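Local coordinates for murein peptide amidase A (Escherichia coli O157:H7, PDB 5HXD), which probably hydrolyses the gamma-D-glutamyl-diaminopimelate amide bond of murein tripeptide as a zinc-dependent peptidase of the M14 family, contributing to peptidoglycan breakdown, at residues L29-A34 with R72-L77; V57-A62 with F225-L230; I163-H168 with N203-T208. All blocks are in the same frame, centred on the assembly; numbering follows the deposited sequence.

The three contacts belong to one M14 peptidase domain with a central mixed sheet. Contact 1 ties the strand 28-31 region to the sheet's edge strand 74-76. Contact 2 packs helix 53-65 against helix 224-230. Contact 3 joins strands 162-164 and 206-210 further across the central sheet. The centres of contacts 1 and 2 lie about 13 Å apart, and the two touch where Leu77 and Val75 meet Leu59. The centre of contact 3 is about 19 Å from both. Along the chain the segments of contacts 1 and 2 alternate, and contact 3 falls between 57-62 and 225-230. Contacts 1 and 2 reach the second subunit of the homodimer, whereas contact 3 lies beside the predicted catalytic Glu210.

Contact 1 (L29-A34 with R72-L77); sequences LIWFPA and RHHVVL
Phe32 O takes two hydrogen bonds, one from Val75 N at 3.1 Å and one from Arg71 NH1 just outside the segments. The amide of the same residue answers in the other direction: Phe32 N donates to Val75 O at 2.7 Å. Together these make one antiparallel hydrogen-bonded pair, a single bridge where segment 29-34 meets strand 74-76, the edge of the central sheet. A third bond runs from main chain to side chain: Ala34 N donates to His74 ND1 at 2.7 Å, almost straight at 176°, though the donor stands somewhat out of the ring plane.

The His74 ring is also met by Trp31. The two side chains lie side by side, and the edge of the six-membered ring of Trp31 is turned toward the face of His74 in an offset edge-to-face pair, with planes at 61° and centroids 5.7 Å apart. At its base, Trp31 CB rests on Val76 CG2 at 3.7 Å.

The Phe32 ring turns elsewhere. With CG anti to the carbonyl carbon (chi1 -60°), it lies where Phe32 CE2 meets Leu77 CD1 at 3.6 Å. Leu86 of the second subunit packs on both of these residues, so this apolar patch adjoins the dimer interface.

Because His74 ND1 accepts a hydrogen bond from a backbone amide, it is probably unprotonated; a neutral ring with its proton on NE2 is consistent with this.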
ATOM      1  N   LEU A  29       4.793   8.297  11.708  1.00 43.41           N
ATOM      2  CA  LEU A  29       5.855   7.409  11.276  1.00 41.88           C
ATOM      3  C   LEU A  29       6.049   6.362  12.380  1.00 41.82           C
ATOM      4  O   LEU A  29       6.316   6.692  13.521  1.00 44.21           O
ATOM      5  CB  LEU A  29       7.117   8.206  10.965  1.00 45.14           C
ATOM      6  CG  LEU A  29       6.886   9.188   9.793  1.00 43.79           C
ATOM      7  CD1 LEU A  29       7.981  10.224   9.701  1.00 37.52           C
ATOM      8  CD2 LEU A  29       6.755   8.449   8.462  1.00 42.01           C
ATOM      9  N   ILE A  30       5.841   5.100  12.028  1.00 47.38           N
ATOM     10  CA  ILE A  30       5.727   4.009  12.989  1.00 48.79           C
ATOM     11  C   ILE A  30       6.933   3.080  12.887  1.00 47.63           C
ATOM     12  O   ILE A  30       7.374   2.761  11.784  1.00 48.93           O
ATOM     13  CB  ILE A  30       4.414   3.198  12.748  1.00 43.58           C
ATOM     14  CG1 ILE A  30       3.202   4.126  12.824  1.00 46.87           C
ATOM     15  CG2 ILE A  30       4.268   2.069  13.739  1.00 43.23           C
ATOM     16  CD1 ILE A  30       1.912   3.552  12.201  1.00 42.80           C
ATOM     17  N   TRP A  31       7.475   2.654  14.025  1.00 45.39           N
ATOM     18  CA  TRP A  31       8.509   1.626  14.004  1.00 47.55           C
ATOM     19  C   TRP A  31       8.378   0.653  15.151  1.00 46.80           C
ATOM     20  O   TRP A  31       7.703   0.908  16.151  1.00 46.36           O
ATOM     21  CB  TRP A  31       9.917   2.229  14.014  1.00 46.40           C
ATOM     22  CG  TRP A  31      10.309   2.889  15.290  1.00 49.94           C
ATOM     23  CD1 TRP A  31       9.697   3.959  15.884  1.00 48.36           C
ATOM     24  CD2 TRP A  31      11.426   2.549  16.130  1.00 47.25           C
ATOM     25  NE1 TRP A  31      10.362   4.303  17.038  1.00 51.87           N
ATOM     26  CE2 TRP A  31      11.422   3.453  17.214  1.00 50.61           C
ATOM     27  CE3 TRP A  31      12.420   1.571  16.066  1.00 45.16           C
ATOM     28  CZ2 TRP A  31      12.381   3.404  18.230  1.00 49.43           C
ATOM     29  CZ3 TRP A  31      13.379   1.529  17.071  1.00 50.27           C
ATOM     30  CH2 TRP A  31      13.349   2.437  18.142  1.00 51.64           C
ATOM     31  N   PHE A  32       9.064  -0.466  14.982  1.00 45.91           N
ATOM     32  CA  PHE A  32       8.913  -1.602  15.856  1.00 46.30           C
ATOM     33  C   PHE A  32      10.267  -1.968  16.399  1.00 44.42           C
ATOM     34  O   PHE A  32      10.938  -2.812  15.818  1.00 45.29           O
ATOM     35  CB  PHE A  32       8.298  -2.773  15.088  1.00 50.24           C
ATOM     36  CG  PHE A  32       6.948  -2.466  14.509  1.00 45.49           C
ATOM     37  CD1 PHE A  32       5.801  -2.764  15.210  1.00 47.94           C
ATOM     38  CD2 PHE A  32       6.829  -1.859  13.274  1.00 48.16           C
ATOM     39  CE1 PHE A  32       4.560  -2.467  14.694  1.00 44.33           C
ATOM     40  CE2 PHE A  32       5.585  -1.567  12.746  1.00 48.47           C
ATOM     41  CZ  PHE A  32       4.453  -1.872  13.460  1.00 47.24           C
ATOM     42  N   PRO A  33      10.682  -1.315  17.499  1.00 47.29           N
ATOM     43  CA  PRO A  33      12.001  -1.553  18.110  1.00 46.17           C
ATOM     44  C   PRO A  33      12.190  -3.013  18.509  1.00 48.26           C
ATOM     45  O   PRO A  33      11.249  -3.637  19.023  1.00 47.91           O
ATOM     46  CB  PRO A  33      12.003  -0.636  19.353  1.00 40.77           C
ATOM     47  CG  PRO A  33      10.600  -0.257  19.575  1.00 47.52           C
ATOM     48  CD  PRO A  33       9.902  -0.311  18.242  1.00 48.38           C
ATOM     49  N   ALA A  34      13.385  -3.549  18.253  1.00 49.14           N
ATOM     50  CA  ALA A  34      13.702  -4.941  18.575  1.00 45.43           C
ATOM     51  C   ALA A  34      13.584  -5.109  20.067  1.00 44.57           C
ATOM     52  O   ALA A  34      13.993  -4.218  20.822  1.00 46.71           O
ATOM     53  CB  ALA A  34      15.092  -5.328  18.086  1.00 45.13           C
ATOM     54  N   ARG A  72      15.429 -10.204  16.353  1.00 48.95           N
ATOM     55  CA  ARG A  72      16.726  -9.616  16.637  1.00 50.38           C
ATOM     56  C   ARG A  72      16.876  -8.168  16.138  1.00 56.34           C
ATOM     57  O   ARG A  72      17.717  -7.411  16.646  1.00 53.01           O
ATOM     58  CB  ARG A  72      17.825 -10.492  16.029  1.00 59.68           C
ATOM     59  CG  ARG A  72      17.668 -11.983  16.325  1.00 63.38           C
ATOM     60  CD  ARG A  72      18.870 -12.775  15.840  1.00 63.61           C
ATOM     61  NE  ARG A  72      19.657 -13.312  16.949  1.00 70.82           N
ATOM     62  CZ  ARG A  72      19.637 -14.581  17.347  1.00 68.61           C
ATOM     63  NH1 ARG A  72      18.868 -15.473  16.729  1.00 63.10           N
ATOM     64  NH2 ARG A  72      20.393 -14.956  18.369  1.00 75.25           N
ATOM     65  N   HIS A  73      16.046  -7.788  15.163  1.00 58.86           N
ATOM     66  CA  HIS A  73      16.244  -6.552  14.401  1.00 53.28           C
ATOM     67  C   HIS A  73      15.042  -5.602  14.427  1.00 49.91           C
ATOM     68  O   HIS A  73      13.902  -6.036  14.486  1.00 49.65           O
ATOM     69  CB  HIS A  73      16.595  -6.901  12.945  1.00 57.11           C
ATOM     70  CG  HIS A  73      17.678  -7.937  12.813  1.00 57.27           C
ATOM     71  ND1 HIS A  73      18.850  -7.883  13.533  1.00 48.93           N
ATOM     72  CD2 HIS A  73      17.764  -9.048  12.039  1.00 56.54           C
ATOM     73  CE1 HIS A  73      19.612  -8.916  13.214  1.00 48.26           C
ATOM     74  NE2 HIS A  73      18.974  -9.639  12.309  1.00 48.28           N
ATOM     75  N   HIS A  74      15.326  -4.300  14.379  1.00 48.76           N
ATOM     76  CA  HIS A  74      14.309  -3.249  14.333  1.00 46.08           C
ATOM     77  C   HIS A  74      13.555  -3.214  12.998  1.00 46.14           C
ATOM     78  O   HIS A  74      14.110  -3.567  11.954  1.00 45.89           O
ATOM     79  CB  HIS A  74      14.942  -1.872  14.564  1.00 46.37           C
ATOM     80  CG  HIS A  74      15.763  -1.771  15.810  1.00 45.53           C
ATOM     81  ND1 HIS A  74      15.225  -1.922  17.067  1.00 50.23           N
ATOM     82  CD2 HIS A  74      17.075  -1.505  15.992  1.00 47.43           C
ATOM     83  CE1 HIS A  74      16.173  -1.773  17.974  1.00 40.79           C
ATOM     84  NE2 HIS A  74      17.307  -1.518  17.347  1.00 42.36           N
ATOM     85  N   VAL A  75      12.309  -2.744  13.027  1.00 47.67           N
ATOM     86  CA  VAL A  75      11.450  -2.783  11.840  1.00 45.44           C
ATOM     87  C   VAL A  75      10.671  -1.492  11.604  1.00 44.48           C
ATOM     88  O   VAL A  75      10.016  -0.972  12.513  1.00 45.96           O
ATOM     89  CB  VAL A  75      10.441  -3.960  11.923  1.00 48.43           C
ATOM     90  CG1 VAL A  75       9.426  -3.893  10.772  1.00 46.31           C
ATOM     91  CG2 VAL A  75      11.180  -5.303  11.929  1.00 41.84           C
ATOM     92  N   VAL A  76      10.777  -0.985  10.376  1.00 40.46           N
ATOM     93  CA  VAL A  76       9.903   0.062   9.846  1.00 44.56           C
ATOM     94  C   VAL A  76       9.112  -0.460   8.632  1.00 41.81           C
ATOM     95  O   VAL A  76       9.677  -0.686   7.560  1.00 44.17           O
ATOM     96  CB  VAL A  76      10.718   1.306   9.417  1.00 47.20           C
ATOM     97  CG1 VAL A  76       9.839   2.307   8.649  1.00 38.84           C
ATOM     98  CG2 VAL A  76      11.402   1.934  10.616  1.00 38.67           C
ATOM     99  N   LEU A  77       7.809  -0.659   8.795  1.00 44.24           N
ATOM    100  CA  LEU A  77       6.985  -1.192   7.704  1.00 38.86           C
ATOM    101  C   LEU A  77       6.806  -0.199   6.561  1.00 42.70           C
ATOM    102  O   LEU A  77       6.818  -0.590   5.394  1.00 45.75           O
ATOM    103  CB  LEU A  77       5.612  -1.611   8.220  1.00 38.13           C
ATOM    104  CG  LEU A  77       5.616  -2.827   9.136  1.00 43.01           C
ATOM    105  CD1 LEU A  77       4.243  -3.070   9.704  1.00 45.44           C
ATOM    106  CD2 LEU A  77       6.073  -4.008   8.338  1.00 45.86           C
TER

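Contact 2 (V57-A62 with F225-L230); sequences VTLSCA and FAMANL
Met227 meets Thr58, Leu59 and Ala62 in a helix-helix packing, where helix 224-230 crosses helix 53-65 in the alpha/beta fold of the M14 peptidases. The axes of the two short segments come within 8.8 Å at a crossing angle of -61°. No hydrogen bond passes between them, and the join is made by apolar groups.

The shape of the methionine decides what it touches. Its CB already points toward the other helix, and Met227 CG, anti to the backbone N, comes to lie 3.3 Å from Ala62 CB. Met227 CB lies near the same methyl. The chain then bends twice, at chi2 (63°) and again at chi3 (70°). The first bend sets Met227 SD beside Leu59 CD1, 3.8 Å away, where the two side chains cross at about a right angle. The second carries the terminal methyl over to Thr58.

Threonine presents carbon here and not oxygen. Thr58 CG2 faces Met227, while Thr58 OG1 is hydrogen-bonded to Ser54 O in its own helix. Ala228 adds a lesser contact, with its backbone N near the Ala62 methyl.

The small Ala62 is consistent with the close approach of the backbones, and its CA is 4.8 Å from the CA of Ala228. Outside the two segments, Met227 also packs on Phe156 of strand 153-157. At the tip of the methionine, Met227 CE rests 3.6 Å from Thr58 CG2.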
ATOM      1  N   VAL A  57       3.474  -5.570   2.953  1.00 47.51           N
ATOM      2  CA  VAL A  57       2.516  -6.527   3.486  1.00 48.99           C
ATOM      3  C   VAL A  57       3.262  -7.773   3.948  1.00 49.91           C
ATOM      4  O   VAL A  57       2.916  -8.363   4.961  1.00 51.29           O
ATOM      5  CB  VAL A  57       1.444  -6.896   2.463  1.00 47.80           C
ATOM      6  CG1 VAL A  57       0.532  -7.965   3.019  1.00 49.23           C
ATOM      7  CG2 VAL A  57       0.647  -5.658   2.082  1.00 44.64           C
ATOM      8  N   THR A  58       4.311  -8.137   3.216  1.00 51.03           N
ATOM      9  CA  THR A  58       5.116  -9.307   3.543  1.00 52.65           C
ATOM     10  C   THR A  58       5.836  -9.144   4.875  1.00 53.22           C
ATOM     11  O   THR A  58       5.793 -10.033   5.729  1.00 51.28           O
ATOM     12  CB  THR A  58       6.162  -9.597   2.466  1.00 55.38           C
ATOM     13  OG1 THR A  58       5.511  -9.988   1.255  1.00 45.80           O
ATOM     14  CG2 THR A  58       7.074 -10.727   2.926  1.00 56.98           C
ATOM     15  N   LEU A  59       6.493  -8.000   5.040  1.00 55.70           N
ATOM     16  CA  LEU A  59       7.164  -7.666   6.295  1.00 52.53           C
ATOM     17  C   LEU A  59       6.184  -7.502   7.453  1.00 49.51           C
ATOM     18  O   LEU A  59       6.495  -7.881   8.574  1.00 54.41           O
ATOM     19  CB  LEU A  59       7.994  -6.392   6.135  1.00 51.20           C
ATOM     20  CG  LEU A  59       8.819  -5.979   7.355  1.00 50.11           C
ATOM     21  CD1 LEU A  59       9.749  -7.104   7.770  1.00 50.63           C
ATOM     22  CD2 LEU A  59       9.603  -4.706   7.049  1.00 50.06           C
ATOM     23  N   SER A  60       5.007  -6.938   7.184  1.00 55.98           N
ATOM     24  CA  SER A  60       3.959  -6.800   8.200  1.00 53.72           C
ATOM     25  C   SER A  60       3.423  -8.164   8.617  1.00 56.55           C
ATOM     26  O   SER A  60       2.991  -8.351   9.758  1.00 52.02           O
ATOM     27  CB  SER A  60       2.807  -5.927   7.685  1.00 52.64           C
ATOM     28  OG  SER A  60       1.788  -5.776   8.670  1.00 54.54           O
ATOM     29  N   CYS A  61       3.443  -9.111   7.676  1.00 59.54           N
ATOM     30  CA  CYS A  61       2.979 -10.473   7.935  1.00 57.68           C
ATOM     31  C   CYS A  61       4.021 -11.221   8.739  1.00 57.87           C
ATOM     32  O   CYS A  61       3.699 -11.929   9.694  1.00 60.11           O
ATOM     33  CB  CYS A  61       2.685 -11.219   6.631  1.00 57.35           C
ATOM     34  SG  CYS A  61       1.094 -10.790   5.871  1.00 59.50           S
ATOM     35  N   ALA A  62       5.276 -11.051   8.347  1.00 51.12           N
ATOM     36  CA  ALA A  62       6.374 -11.678   9.044  1.00 52.72           C
ATOM     37  C   ALA A  62       6.458 -11.161  10.466  1.00 53.76           C
ATOM     38  O   ALA A  62       6.632 -11.938  11.384  1.00 56.92           O
ATOM     39  CB  ALA A  62       7.655 -11.434   8.319  1.00 54.75           C
ATOM     40  N   PHE A 225       8.416 -17.250   4.730  1.00 56.82           N
ATOM     41  CA  PHE A 225       9.440 -18.072   5.356  1.00 57.73           C
ATOM     42  C   PHE A 225      10.721 -17.261   5.488  1.00 61.34           C
ATOM     43  O   PHE A 225      11.266 -17.070   6.591  1.00 58.69           O
ATOM     44  CB  PHE A 225       9.678 -19.352   4.538  1.00 57.67           C
ATOM     45  CG  PHE A 225      10.843 -20.182   5.016  1.00 68.05           C
ATOM     46  CD1 PHE A 225      10.695 -21.081   6.063  1.00 70.69           C
ATOM     47  CD2 PHE A 225      12.103 -20.062   4.418  1.00 70.87           C
ATOM     48  CE1 PHE A 225      11.785 -21.843   6.508  1.00 66.08           C
ATOM     49  CE2 PHE A 225      13.189 -20.817   4.863  1.00 65.28           C
ATOM     50  CZ  PHE A 225      13.024 -21.710   5.906  1.00 61.28           C
ATOM     51  N   ALA A 226      11.191 -16.771   4.348  1.00 59.39           N
ATOM     52  CA  ALA A 226      12.411 -15.986   4.308  1.00 58.00           C
ATOM     53  C   ALA A 226      12.301 -14.723   5.177  1.00 58.75           C
ATOM     54  O   ALA A 226      13.191 -14.458   5.983  1.00 61.11           O
ATOM     55  CB  ALA A 226      12.756 -15.629   2.867  1.00 53.53           C
ATOM     56  N   MET A 227      11.217 -13.956   5.029  1.00 58.00           N
ATOM     57  CA  MET A 227      11.060 -12.718   5.796  1.00 56.08           C
ATOM     58  C   MET A 227      11.111 -12.954   7.304  1.00 56.07           C
ATOM     59  O   MET A 227      11.803 -12.233   8.029  1.00 55.81           O
ATOM     60  CB  MET A 227       9.755 -12.010   5.446  1.00 54.58           C
ATOM     61  CG  MET A 227       9.746 -10.548   5.904  1.00 49.43           C
ATOM     62  SD  MET A 227      11.010  -9.515   5.111  1.00 50.10           S
ATOM     63  CE  MET A 227      10.356  -9.431   3.439  1.00 50.39           C
ATOM     64  N   ALA A 228      10.377 -13.964   7.765  1.00 57.40           N
ATOM     65  CA  ALA A 228      10.377 -14.365   9.171  1.00 54.10           C
ATOM     66  C   ALA A 228      11.771 -14.744   9.675  1.00 52.07           C
ATOM     67  O   ALA A 228      12.109 -14.489  10.830  1.00 53.43           O
ATOM     68  CB  ALA A 228       9.420 -15.531   9.378  1.00 52.82           C
ATOM     69  N   ASN A 229      12.571 -15.372   8.823  1.00 51.51           N
ATOM     70  CA  ASN A 229      13.901 -15.817   9.242  1.00 56.14           C
ATOM     71  C   ASN A 229      14.871 -14.643   9.275  1.00 59.52           C
ATOM     72  O   ASN A 229      15.823 -14.639  10.065  1.00 54.27           O
ATOM     73  CB  ASN A 229      14.441 -16.929   8.331  1.00 48.64           C
ATOM     74  CG  ASN A 229      13.668 -18.226   8.469  1.00 56.00           C
ATOM     75  OD1 ASN A 229      13.077 -18.504   9.512  1.00 57.49           O
ATOM     76  ND2 ASN A 229      13.662 -19.025   7.413  1.00 58.73           N
ATOM     77  N   LEU A 230      14.604 -13.643   8.431  1.00 57.60           N
ATOM     78  CA  LEU A 230      15.392 -12.410   8.389  1.00 54.40           C
ATOM     79  C   LEU A 230      15.238 -11.590   9.668  1.00 52.67           C
ATOM     80  O   LEU A 230      16.185 -10.935  10.115  1.00 51.36           O
ATOM     81  CB  LEU A 230      14.994 -11.559   7.182  1.00 57.92           C
ATOM     82  CG  LEU A 230      15.749 -10.231   7.069  1.00 57.15           C
ATOM     83  CD1 LEU A 230      17.260 -10.473   7.095  1.00 57.06           C
ATOM     84  CD2 LEU A 230      15.337  -9.471   5.817  1.00 52.43           C
TER

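Contact 3 (I163-H168 with N203-T208); sequences IEDPRH and NLHCIT
Asp165 and His205 both place CG anti to the backbone N, with chi1 of -167° and -175°, and these torsions bring the carboxylate and the imidazole together. His205 NE2 donates to Asp165 OD1 at 2.8 Å. The oxygen lies in the plane of the imidazole and is met on its syn side, though the donor stands out of the carboxylate plane. From the opposite face of that plane Arg167 N donates to Asp165 OD1, at 2.9 Å, closing an Asx turn. The other oxygen, OD2, is bonded to Ser169 OG. Three bonds therefore fix the carboxylate at the start of a type I turn.

The Arg167 side chain passes over one face of the His205 ring. Its guanidinium is nearly parallel to the ring, with planes 10° apart. Arg167 NE sits offset toward the ring's rim, and His205 CB lies over the centre of the guanidinium, 3.5 Å from Arg167 CZ.

Toward Glu164 and Thr208 the chains pair as antiparallel strands. Glu164 N donates to Thr208 O at 2.7 Å, and Thr208 N returns a longer bond to Glu164 O at 3.3 Å. On one face of this pair Ile163 CG2 meets Ile207 CG2 at 3.9 Å, and Leu175 packs on both. On the face of Glu164 and Thr208, the Glu164 carboxylate lies close to that of Glu210.

Glu210 is the predicted proton donor/acceptor, and the bound zinc is about 7 Å from the Glu164 side chain. This strand pair lies beside the probable active site, consistent with the zinc carboxypeptidase fold.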
ATOM      1  N   ILE A 163      18.943  -8.975  -4.998  1.00 53.24           N
ATOM      2  CA  ILE A 163      19.539  -8.488  -3.760  1.00 52.88           C
ATOM      3  C   ILE A 163      20.764  -7.631  -4.070  1.00 57.80           C
ATOM      4  O   ILE A 163      21.764  -8.148  -4.573  1.00 59.84           O
ATOM      5  CB  ILE A 163      19.969  -9.643  -2.841  1.00 50.52           C
ATOM      6  CG1 ILE A 163      18.802 -10.591  -2.573  1.00 47.33           C
ATOM      7  CG2 ILE A 163      20.542  -9.101  -1.530  1.00 48.36           C
ATOM      8  CD1 ILE A 163      17.663  -9.951  -1.855  1.00 50.76           C
ATOM      9  N   GLU A 164      20.699  -6.333  -3.776  1.00 52.51           N
ATOM     10  CA  GLU A 164      21.816  -5.441  -4.080  1.00 55.34           C
ATOM     11  C   GLU A 164      22.706  -5.205  -2.874  1.00 59.91           C
ATOM     12  O   GLU A 164      22.434  -4.313  -2.078  1.00 61.58           O
ATOM     13  CB  GLU A 164      21.315  -4.102  -4.577  1.00 57.12           C
ATOM     14  CG  GLU A 164      20.434  -4.190  -5.780  1.00 64.08           C
ATOM     15  CD  GLU A 164      19.766  -2.885  -6.075  1.00 62.89           C
ATOM     16  OE1 GLU A 164      20.487  -1.867  -6.209  1.00 67.02           O
ATOM     17  OE2 GLU A 164      18.522  -2.879  -6.168  1.00 65.28           O
ATOM     18  N   ASP A 165      23.766  -5.996  -2.743  1.00 60.69           N
ATOM     19  CA  ASP A 165      24.697  -5.827  -1.638  1.00 58.46           C
ATOM     20  C   ASP A 165      26.020  -5.285  -2.144  1.00 60.81           C
ATOM     21  O   ASP A 165      26.818  -6.031  -2.716  1.00 62.45           O
ATOM     22  CB  ASP A 165      24.921  -7.148  -0.903  1.00 58.02           C
ATOM     23  CG  ASP A 165      25.624  -6.957   0.423  1.00 58.95           C
ATOM     24  OD1 ASP A 165      26.272  -5.907   0.602  1.00 59.43           O
ATOM     25  OD2 ASP A 165      25.530  -7.849   1.296  1.00 59.87           O
ATOM     26  N   PRO A 166      26.259  -3.985  -1.906  1.00 63.78           N
ATOM     27  CA  PRO A 166      27.480  -3.252  -2.297  1.00 60.86           C
ATOM     28  C   PRO A 166      28.742  -3.804  -1.640  1.00 58.22           C
ATOM     29  O   PRO A 166      29.850  -3.506  -2.092  1.00 61.40           O
ATOM     30  CB  PRO A 166      27.207  -1.817  -1.820  1.00 56.30           C
ATOM     31  CG  PRO A 166      26.167  -1.960  -0.739  1.00 56.12           C
ATOM     32  CD  PRO A 166      25.327  -3.153  -1.120  1.00 51.53           C
ATOM     33  N   ARG A 167      28.575  -4.602  -0.593  1.00 55.96           N
ATOM     34  CA  ARG A 167      29.717  -5.204   0.087  1.00 61.76           C
ATOM     35  C   ARG A 167      29.965  -6.646  -0.340  1.00 61.07           C
ATOM     36  O   ARG A 167      31.077  -7.157  -0.171  1.00 66.32           O
ATOM     37  CB  ARG A 167      29.525  -5.144   1.607  1.00 57.61           C
ATOM     38  CG  ARG A 167      30.466  -4.165   2.288  1.00 59.40           C
ATOM     39  CD  ARG A 167      29.738  -3.108   3.117  1.00 53.58           C
ATOM     40  NE  ARG A 167      29.838  -3.384   4.548  1.00 56.16           N
ATOM     41  CZ  ARG A 167      29.901  -2.450   5.491  1.00 50.90           C
ATOM     42  NH1 ARG A 167      29.881  -1.170   5.160  1.00 43.55           N
ATOM     43  NH2 ARG A 167      29.983  -2.801   6.767  1.00 55.29           N
ATOM     44  N   HIS A 168      28.935  -7.277  -0.908  1.00 60.29           N
ATOM     45  CA  HIS A 168      28.903  -8.725  -1.138  1.00 61.50           C
ATOM     46  C   HIS A 168      29.303  -9.459   0.139  1.00 66.82           C
ATOM     47  O   HIS A 168      30.390 -10.039   0.223  1.00 70.29           O
ATOM     48  CB  HIS A 168      29.821  -9.135  -2.299  1.00 64.43           C
ATOM     49  CG  HIS A 168      29.659 -10.562  -2.722  1.00 69.57           C
ATOM     50  ND1 HIS A 168      30.514 -11.570  -2.307  1.00 69.30           N
ATOM     51  CD2 HIS A 168      28.740 -11.169  -3.512  1.00 72.36           C
ATOM     52  CE1 HIS A 168      30.130 -12.716  -2.824  1.00 70.84           C
ATOM     53  NE2 HIS A 168      29.048 -12.505  -3.562  1.00 73.63           N
ATOM     54  N   ASN A 203      29.254   5.220   6.538  1.00 48.03           N
ATOM     55  CA  ASN A 203      29.849   3.886   6.623  1.00 45.40           C
ATOM     56  C   ASN A 203      28.903   2.871   7.254  1.00 46.59           C
ATOM     57  O   ASN A 203      29.347   1.923   7.905  1.00 50.57           O
ATOM     58  CB  ASN A 203      31.165   3.926   7.398  1.00 48.38           C
ATOM     59  CG  ASN A 203      32.286   4.552   6.599  1.00 54.29           C
ATOM     60  OD1 ASN A 203      32.086   5.010   5.463  1.00 52.96           O
ATOM     61  ND2 ASN A 203      33.478   4.578   7.183  1.00 50.70           N
ATOM     62  N   LEU A 204      27.599   3.080   7.046  1.00 46.02           N
ATOM     63  CA  LEU A 204      26.562   2.124   7.442  1.00 43.90           C
ATOM     64  C   LEU A 204      26.223   1.159   6.313  1.00 41.14           C
ATOM     65  O   LEU A 204      25.943   1.588   5.199  1.00 39.37           O
ATOM     66  CB  LEU A 204      25.296   2.855   7.878  1.00 46.59           C
ATOM     67  CG  LEU A 204      24.102   1.949   8.188  1.00 47.09           C
ATOM     68  CD1 LEU A 204      24.452   0.978   9.311  1.00 43.34           C
ATOM     69  CD2 LEU A 204      22.864   2.774   8.546  1.00 38.92           C
ATOM     70  N   HIS A 205      26.242  -0.138   6.599  1.00 41.11           N
ATOM     71  CA  HIS A 205      25.955  -1.136   5.568  1.00 44.91           C
ATOM     72  C   HIS A 205      24.470  -1.182   5.224  1.00 51.28           C
ATOM     73  O   HIS A 205      23.659  -1.617   6.051  1.00 50.88           O
ATOM     74  CB  HIS A 205      26.417  -2.527   6.005  1.00 43.29           C
ATOM     75  CG  HIS A 205      26.266  -3.579   4.947  1.00 47.13           C
ATOM     76  ND1 HIS A 205      26.055  -4.910   5.247  1.00 47.32           N
ATOM     77  CD2 HIS A 205      26.296  -3.503   3.596  1.00 51.72           C
ATOM     78  CE1 HIS A 205      25.955  -5.605   4.128  1.00 47.30           C
ATOM     79  NE2 HIS A 205      26.104  -4.777   3.109  1.00 51.42           N
ATOM     80  N   CYS A 206      24.131  -0.730   4.008  1.00 51.48           N
ATOM     81  CA  CYS A 206      22.774  -0.807   3.456  1.00 44.93           C
ATOM     82  C   CYS A 206      22.701  -1.832   2.310  1.00 54.85           C
ATOM     83  O   CYS A 206      23.584  -1.901   1.436  1.00 51.34           O
ATOM     84  CB  CYS A 206      22.292   0.565   2.955  1.00 43.17           C
ATOM     85  SG  CYS A 206      20.604   0.587   2.177  1.00 44.28           S
ATOM     86  N   ILE A 207      21.639  -2.632   2.340  1.00 49.49           N
ATOM     87  CA  ILE A 207      21.366  -3.628   1.330  1.00 47.89           C
ATOM     88  C   ILE A 207      19.973  -3.357   0.814  1.00 49.83           C
ATOM     89  O   ILE A 207      19.029  -3.319   1.605  1.00 51.42           O
ATOM     90  CB  ILE A 207      21.414  -5.066   1.896  1.00 49.55           C
ATOM     91  CG1 ILE A 207      22.840  -5.531   2.144  1.00 52.41           C
ATOM     92  CG2 ILE A 207      20.747  -6.044   0.947  1.00 49.16           C
ATOM     93  CD1 ILE A 207      22.902  -6.961   2.675  1.00 49.95           C
ATOM     94  N   THR A 208      19.812  -3.165  -0.488  1.00 48.92           N
ATOM     95  CA  THR A 208      18.450  -3.101  -1.001  1.00 51.53           C
ATOM     96  C   THR A 208      18.058  -4.475  -1.552  1.00 53.49           C
ATOM     97  O   THR A 208      18.745  -5.055  -2.400  1.00 49.77           O
ATOM     98  CB  THR A 208      18.265  -1.999  -2.070  1.00 52.96           C
ATOM     99  OG1 THR A 208      19.211  -2.178  -3.125  1.00 58.72           O
ATOM    100  CG2 THR A 208      18.467  -0.630  -1.450  1.00 52.52           C
TER